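Local coordinates for protein 6-phosphofructokinase isozyme 2 (Escherichia coli, PDB 3UMO) that catalyses the ATP-dependent phosphorylation of fructose 6-phosphate to fructose 1,6-bisphosphate, the first committing step of glycolysis, and works as a homodimer, at residues M1-L13 against I128-P141. Numbering follows the deposited sequence.
Sequences MVRIYTLTLAPSL and IESGAILVISGSLP
Parallel strands 4-7 and 133-137 pair at the middle of the main sheet of this ribokinase-family fold. Five backbone bonds join them, from I133 N to R3 O (3.0 Å) through to S137 N on L7 O. The Y5 ring lies flat against I128. I128 CG1 sits over the centre of one ring face, 3.7 Å from the centroid, in a CH-pi contact. Y5 CG is anti to the carbonyl carbon (chi1 -63°), which carries the ring back over the loop before strand 133-137. There Y5 OH donates to the syn lone pair of E129 OE1 at 3.2 Å. With Y5 replaced by an alanine, the ring face over I128 would be lost and E129 OE1 would probably be left without its hydroxyl partner. Y5 OH also lies over the R3 guanidinium. R3 NE stays 4.0 Å from E129 OE2, too far for a salt bridge. Beyond the strands, L9 CB packs on P141 CD at 3.5 Å. A water accepts from A10 N and lies 2.8 Å from S139 O, bridging the two loops. S139 is a substrate-binding residue, and S12 and L13, at the start of strand 12-19, bind substrate too. T6 OG1 hydrogen-bonds to G41 O, another substrate-site residue. Strands 55-61 and 162-166 flank the pair in the sheet. Helix 254-267 covers the face bearing I4, I133 and V135.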
loop_
_atom_site.group_PDB
_atom_site.type_symbol
_atom_site.label_atom_id
_atom_site.label_comp_id
_atom_site.label_asym_id
_atom_site.label_seq_id
_atom_site.Cartn_x
_atom_site.Cartn_y
_atom_site.Cartn_z
ATOM N N MET A 1 16.026 -44.178 -16.762
ATOM C CA MET A 1 16.116 -42.980 -15.934
ATOM C C MET A 1 16.575 -43.332 -14.522
ATOM O O MET A 1 16.100 -44.303 -13.928
ATOM C CB MET A 1 14.768 -42.254 -15.880
ATOM C CG MET A 1 14.845 -40.887 -15.215
ATOM S SD MET A 1 13.260 -40.180 -14.717
ATOM C CE MET A 1 12.772 -39.293 -16.196
ATOM N N VAL A 2 17.504 -42.546 -13.987
ATOM C CA VAL A 2 17.989 -42.763 -12.629
ATOM C C VAL A 2 16.999 -42.191 -11.626
ATOM O O VAL A 2 16.111 -41.429 -11.991
ATOM C CB VAL A 2 19.369 -42.118 -12.407
ATOM C CG1 VAL A 2 20.426 -42.826 -13.248
ATOM C CG2 VAL A 2 19.323 -40.635 -12.732
ATOM N N ARG A 3 17.152 -42.562 -10.362
ATOM C CA ARG A 3 16.255 -42.064 -9.329
ATOM C C ARG A 3 16.577 -40.621 -8.948
ATOM O O ARG A 3 17.716 -40.169 -9.074
ATOM C CB ARG A 3 16.304 -42.971 -8.100
ATOM C CG ARG A 3 15.904 -44.416 -8.399
ATOM C CD ARG A 3 15.555 -45.141 -7.119
ATOM N NE ARG A 3 14.762 -44.279 -6.247
ATOM C CZ ARG A 3 14.318 -44.625 -5.044
ATOM N NH1 ARG A 3 14.587 -45.828 -4.552
ATOM N NH2 ARG A 3 13.609 -43.763 -4.328
ATOM N N ILE A 4 15.560 -39.903 -8.482
ATOM C CA ILE A 4 15.711 -38.503 -8.104
ATOM C C ILE A 4 15.315 -38.274 -6.649
ATOM O O ILE A 4 14.269 -38.750 -6.193
ATOM C CB ILE A 4 14.858 -37.595 -9.005
ATOM C CG1 ILE A 4 15.236 -37.810 -10.471
ATOM C CG2 ILE A 4 15.031 -36.130 -8.621
ATOM C CD1 ILE A 4 14.239 -37.208 -11.458
ATOM N N TYR A 5 16.159 -37.544 -5.928
ATOM C CA TYR A 5 15.887 -37.172 -4.550
ATOM C C TYR A 5 16.004 -35.667 -4.406
ATOM O O TYR A 5 16.736 -35.019 -5.162
ATOM C CB TYR A 5 16.889 -37.847 -3.610
ATOM C CG TYR A 5 16.816 -39.357 -3.611
ATOM C CD1 TYR A 5 17.480 -40.103 -4.575
ATOM C CD2 TYR A 5 16.087 -40.036 -2.641
ATOM C CE1 TYR A 5 17.410 -41.487 -4.581
ATOM C CE2 TYR A 5 16.017 -41.419 -2.637
ATOM C CZ TYR A 5 16.678 -42.135 -3.609
ATOM O OH TYR A 5 16.616 -43.510 -3.602
ATOM N N THR A 6 15.292 -35.099 -3.438
ATOM C CA THR A 6 15.497 -33.689 -3.120
ATOM C C THR A 6 15.795 -33.513 -1.639
ATOM O O THR A 6 15.435 -34.361 -0.809
ATOM C CB THR A 6 14.299 -32.789 -3.512
ATOM O OG1 THR A 6 13.228 -32.977 -2.581
ATOM C CG2 THR A 6 13.830 -33.075 -4.939
ATOM N N LEU A 7 16.464 -32.414 -1.317
ATOM C CA LEU A 7 16.826 -32.127 0.062
ATOM C C LEU A 7 16.394 -30.718 0.429
ATOM O O LEU A 7 16.775 -29.750 -0.239
ATOM C CB LEU A 7 18.336 -32.286 0.267
ATOM C CG LEU A 7 18.821 -31.932 1.673
ATOM C CD1 LEU A 7 18.203 -32.873 2.696
ATOM C CD2 LEU A 7 20.345 -31.976 1.743
ATOM N N THR A 8 15.592 -30.605 1.486
ATOM C CA THR A 8 15.086 -29.313 1.947
ATOM C C THR A 8 15.453 -29.139 3.406
ATOM O O THR A 8 14.790 -29.690 4.284
ATOM C CB THR A 8 13.556 -29.229 1.820
ATOM O OG1 THR A 8 13.180 -29.552 0.482
ATOM C CG2 THR A 8 13.058 -27.819 2.147
ATOM N N LEU A 9 16.520 -28.390 3.674
ATOM C CA LEU A 9 16.963 -28.212 5.048
ATOM C C LEU A 9 16.040 -27.277 5.815
ATOM O O LEU A 9 15.972 -27.334 7.045
ATOM C CB LEU A 9 18.406 -27.709 5.096
ATOM C CG LEU A 9 19.453 -28.664 4.529
ATOM C CD1 LEU A 9 20.813 -27.984 4.489
ATOM C CD2 LEU A 9 19.506 -29.962 5.333
ATOM N N ALA A 10 15.314 -26.435 5.083
ATOM C CA ALA A 10 14.352 -25.524 5.702
ATOM C C ALA A 10 12.966 -25.673 5.094
ATOM O O ALA A 10 12.528 -24.817 4.324
ATOM C CB ALA A 10 14.824 -24.077 5.577
ATOM N N PRO A 11 12.267 -26.767 5.429
ATOM C CA PRO A 11 10.894 -26.920 4.936
ATOM C C PRO A 11 9.925 -26.036 5.713
ATOM O O PRO A 11 10.286 -25.436 6.725
ATOM C CB PRO A 11 10.585 -28.386 5.227
ATOM C CG PRO A 11 11.424 -28.718 6.404
ATOM C CD PRO A 11 12.696 -27.919 6.241
ATOM N N SER A 12 8.686 -25.970 5.248
ATOM C CA SER A 12 7.672 -25.259 6.006
ATOM C C SER A 12 6.286 -25.831 5.774
ATOM O O SER A 12 6.036 -26.497 4.764
ATOM C CB SER A 12 7.689 -23.761 5.676
ATOM O OG SER A 12 7.452 -23.533 4.301
ATOM N N LEU A 13 5.398 -25.583 6.732
ATOM C CA LEU A 13 3.979 -25.844 6.546
ATOM C C LEU A 13 3.335 -24.489 6.317
ATOM O O LEU A 13 3.152 -23.714 7.257
ATOM C CB LEU A 13 3.364 -26.508 7.780
ATOM C CG LEU A 13 1.866 -26.812 7.656
ATOM C CD1 LEU A 13 1.654 -27.922 6.641
ATOM C CD2 LEU A 13 1.272 -27.199 9.006
ATOM N N ILE A 128 21.588 -42.767 -0.770
ATOM C CA ILE A 128 21.238 -42.631 -2.179
ATOM C C ILE A 128 22.268 -43.391 -3.012
ATOM O O ILE A 128 23.467 -43.342 -2.719
ATOM C CB ILE A 128 21.187 -41.145 -2.594
ATOM C CG1 ILE A 128 20.026 -40.442 -1.886
ATOM C CG2 ILE A 128 21.051 -41.000 -4.091
ATOM C CD1 ILE A 128 20.069 -38.927 -1.997
ATOM N N GLU A 129 21.802 -44.113 -4.028
ATOM C CA GLU A 129 22.695 -44.914 -4.856
ATOM C C GLU A 129 23.562 -44.044 -5.762
ATOM O O GLU A 129 23.209 -42.904 -6.064
ATOM C CB GLU A 129 21.898 -45.917 -5.697
ATOM C CG GLU A 129 20.845 -45.290 -6.594
ATOM C CD GLU A 129 19.487 -45.182 -5.922
ATOM O OE1 GLU A 129 19.385 -44.576 -4.833
ATOM O OE2 GLU A 129 18.516 -45.720 -6.488
ATOM N N SER A 130 24.698 -44.584 -6.191
ATOM C CA SER A 130 25.562 -43.882 -7.136
ATOM C C SER A 130 24.835 -43.684 -8.459
ATOM O O SER A 130 24.134 -44.584 -8.932
ATOM C CB SER A 130 26.863 -44.663 -7.359
ATOM O OG SER A 130 27.507 -44.261 -8.557
ATOM N N GLY A 131 24.983 -42.499 -9.045
ATOM C CA GLY A 131 24.373 -42.209 -10.328
ATOM C C GLY A 131 23.034 -41.508 -10.201
ATOM O O GLY A 131 22.563 -40.879 -11.149
ATOM N N ALA A 132 22.415 -41.624 -9.031
ATOM C CA ALA A 132 21.157 -40.931 -8.775
ATOM C C ALA A 132 21.371 -39.432 -8.621
ATOM O O ALA A 132 22.490 -38.969 -8.389
ATOM C CB ALA A 132 20.470 -41.496 -7.544
ATOM N N ILE A 133 20.282 -38.682 -8.740
ATOM C CA ILE A 133 20.328 -37.232 -8.674
ATOM C C ILE A 133 19.763 -36.722 -7.354
ATOM O O ILE A 133 18.714 -37.178 -6.897
ATOM C CB ILE A 133 19.560 -36.618 -9.861
ATOM C CG1 ILE A 133 20.269 -36.979 -11.171
ATOM C CG2 ILE A 133 19.442 -35.104 -9.728
ATOM C CD1 ILE A 133 19.474 -36.631 -12.407
ATOM N N LEU A 134 20.481 -35.783 -6.741
ATOM C CA LEU A 134 20.026 -35.110 -5.533
ATOM C C LEU A 134 19.892 -33.615 -5.781
ATOM O O LEU A 134 20.862 -32.942 -6.143
ATOM C CB LEU A 134 21.002 -35.338 -4.380
ATOM C CG LEU A 134 20.631 -34.550 -3.120
ATOM C CD1 LEU A 134 19.311 -35.064 -2.571
ATOM C CD2 LEU A 134 21.744 -34.645 -2.073
ATOM N N VAL A 135 18.690 -33.092 -5.580
ATOM C CA VAL A 135 18.463 -31.657 -5.713
ATOM C C VAL A 135 18.428 -31.000 -4.344
ATOM O O VAL A 135 17.507 -31.231 -3.560
ATOM C CB VAL A 135 17.137 -31.352 -6.442
ATOM C CG1 VAL A 135 16.975 -29.842 -6.639
ATOM C CG2 VAL A 135 17.078 -32.075 -7.777
ATOM N N ILE A 136 19.433 -30.179 -4.058
ATOM C CA ILE A 136 19.482 -29.427 -2.812
ATOM C C ILE A 136 18.924 -28.033 -3.093
ATOM O O ILE A 136 19.553 -27.228 -3.781
ATOM C CB ILE A 136 20.924 -29.323 -2.277
ATOM C CG1 ILE A 136 21.553 -30.711 -2.179
ATOM C CG2 ILE A 136 20.936 -28.645 -0.913
ATOM C CD1 ILE A 136 22.759 -30.894 -3.068
ATOM N N SER A 137 17.732 -27.753 -2.572
ATOM C CA SER A 137 17.041 -26.512 -2.902
ATOM C C SER A 137 16.403 -25.842 -1.684
ATOM O O SER A 137 15.731 -26.491 -0.879
ATOM C CB SER A 137 15.962 -26.766 -3.970
ATOM O OG SER A 137 15.180 -25.602 -4.159
ATOM N N GLY A 138 16.618 -24.538 -1.557
ATOM C CA GLY A 138 15.975 -23.771 -0.510
ATOM C C GLY A 138 16.985 -23.077 0.375
ATOM O O GLY A 138 18.199 -23.206 0.181
ATOM N N SER A 139 16.476 -22.349 1.362
ATOM C CA SER A 139 17.317 -21.596 2.284
ATOM C C SER A 139 18.042 -22.493 3.286
ATOM O O SER A 139 17.724 -23.680 3.427
ATOM C CB SER A 139 16.472 -20.570 3.044
ATOM O OG SER A 139 15.465 -21.206 3.818
ATOM N N LEU A 140 19.015 -21.910 3.981
ATOM C CA LEU A 140 19.747 -22.602 5.039
ATOM C C LEU A 140 19.157 -22.220 6.392
ATOM O O LEU A 140 19.126 -21.037 6.745
ATOM C CB LEU A 140 21.234 -22.224 5.001
ATOM C CG LEU A 140 22.124 -23.037 5.943
ATOM C CD1 LEU A 140 22.288 -24.455 5.415
ATOM C CD2 LEU A 140 23.485 -22.375 6.147
ATOM N N PRO A 141 18.682 -23.218 7.155
ATOM C CA PRO A 141 18.034 -22.953 8.444
ATOM C C PRO A 141 19.057 -22.613 9.514
ATOM O O PRO A 141 20.242 -22.918 9.332
ATOM C CB PRO A 141 17.359 -24.291 8.767
ATOM C CG PRO A 141 18.245 -25.305 8.120
ATOM C CD PRO A 141 18.701 -24.658 6.837
HETATM O O HOH W 1 15.905 -25.494 2.388
#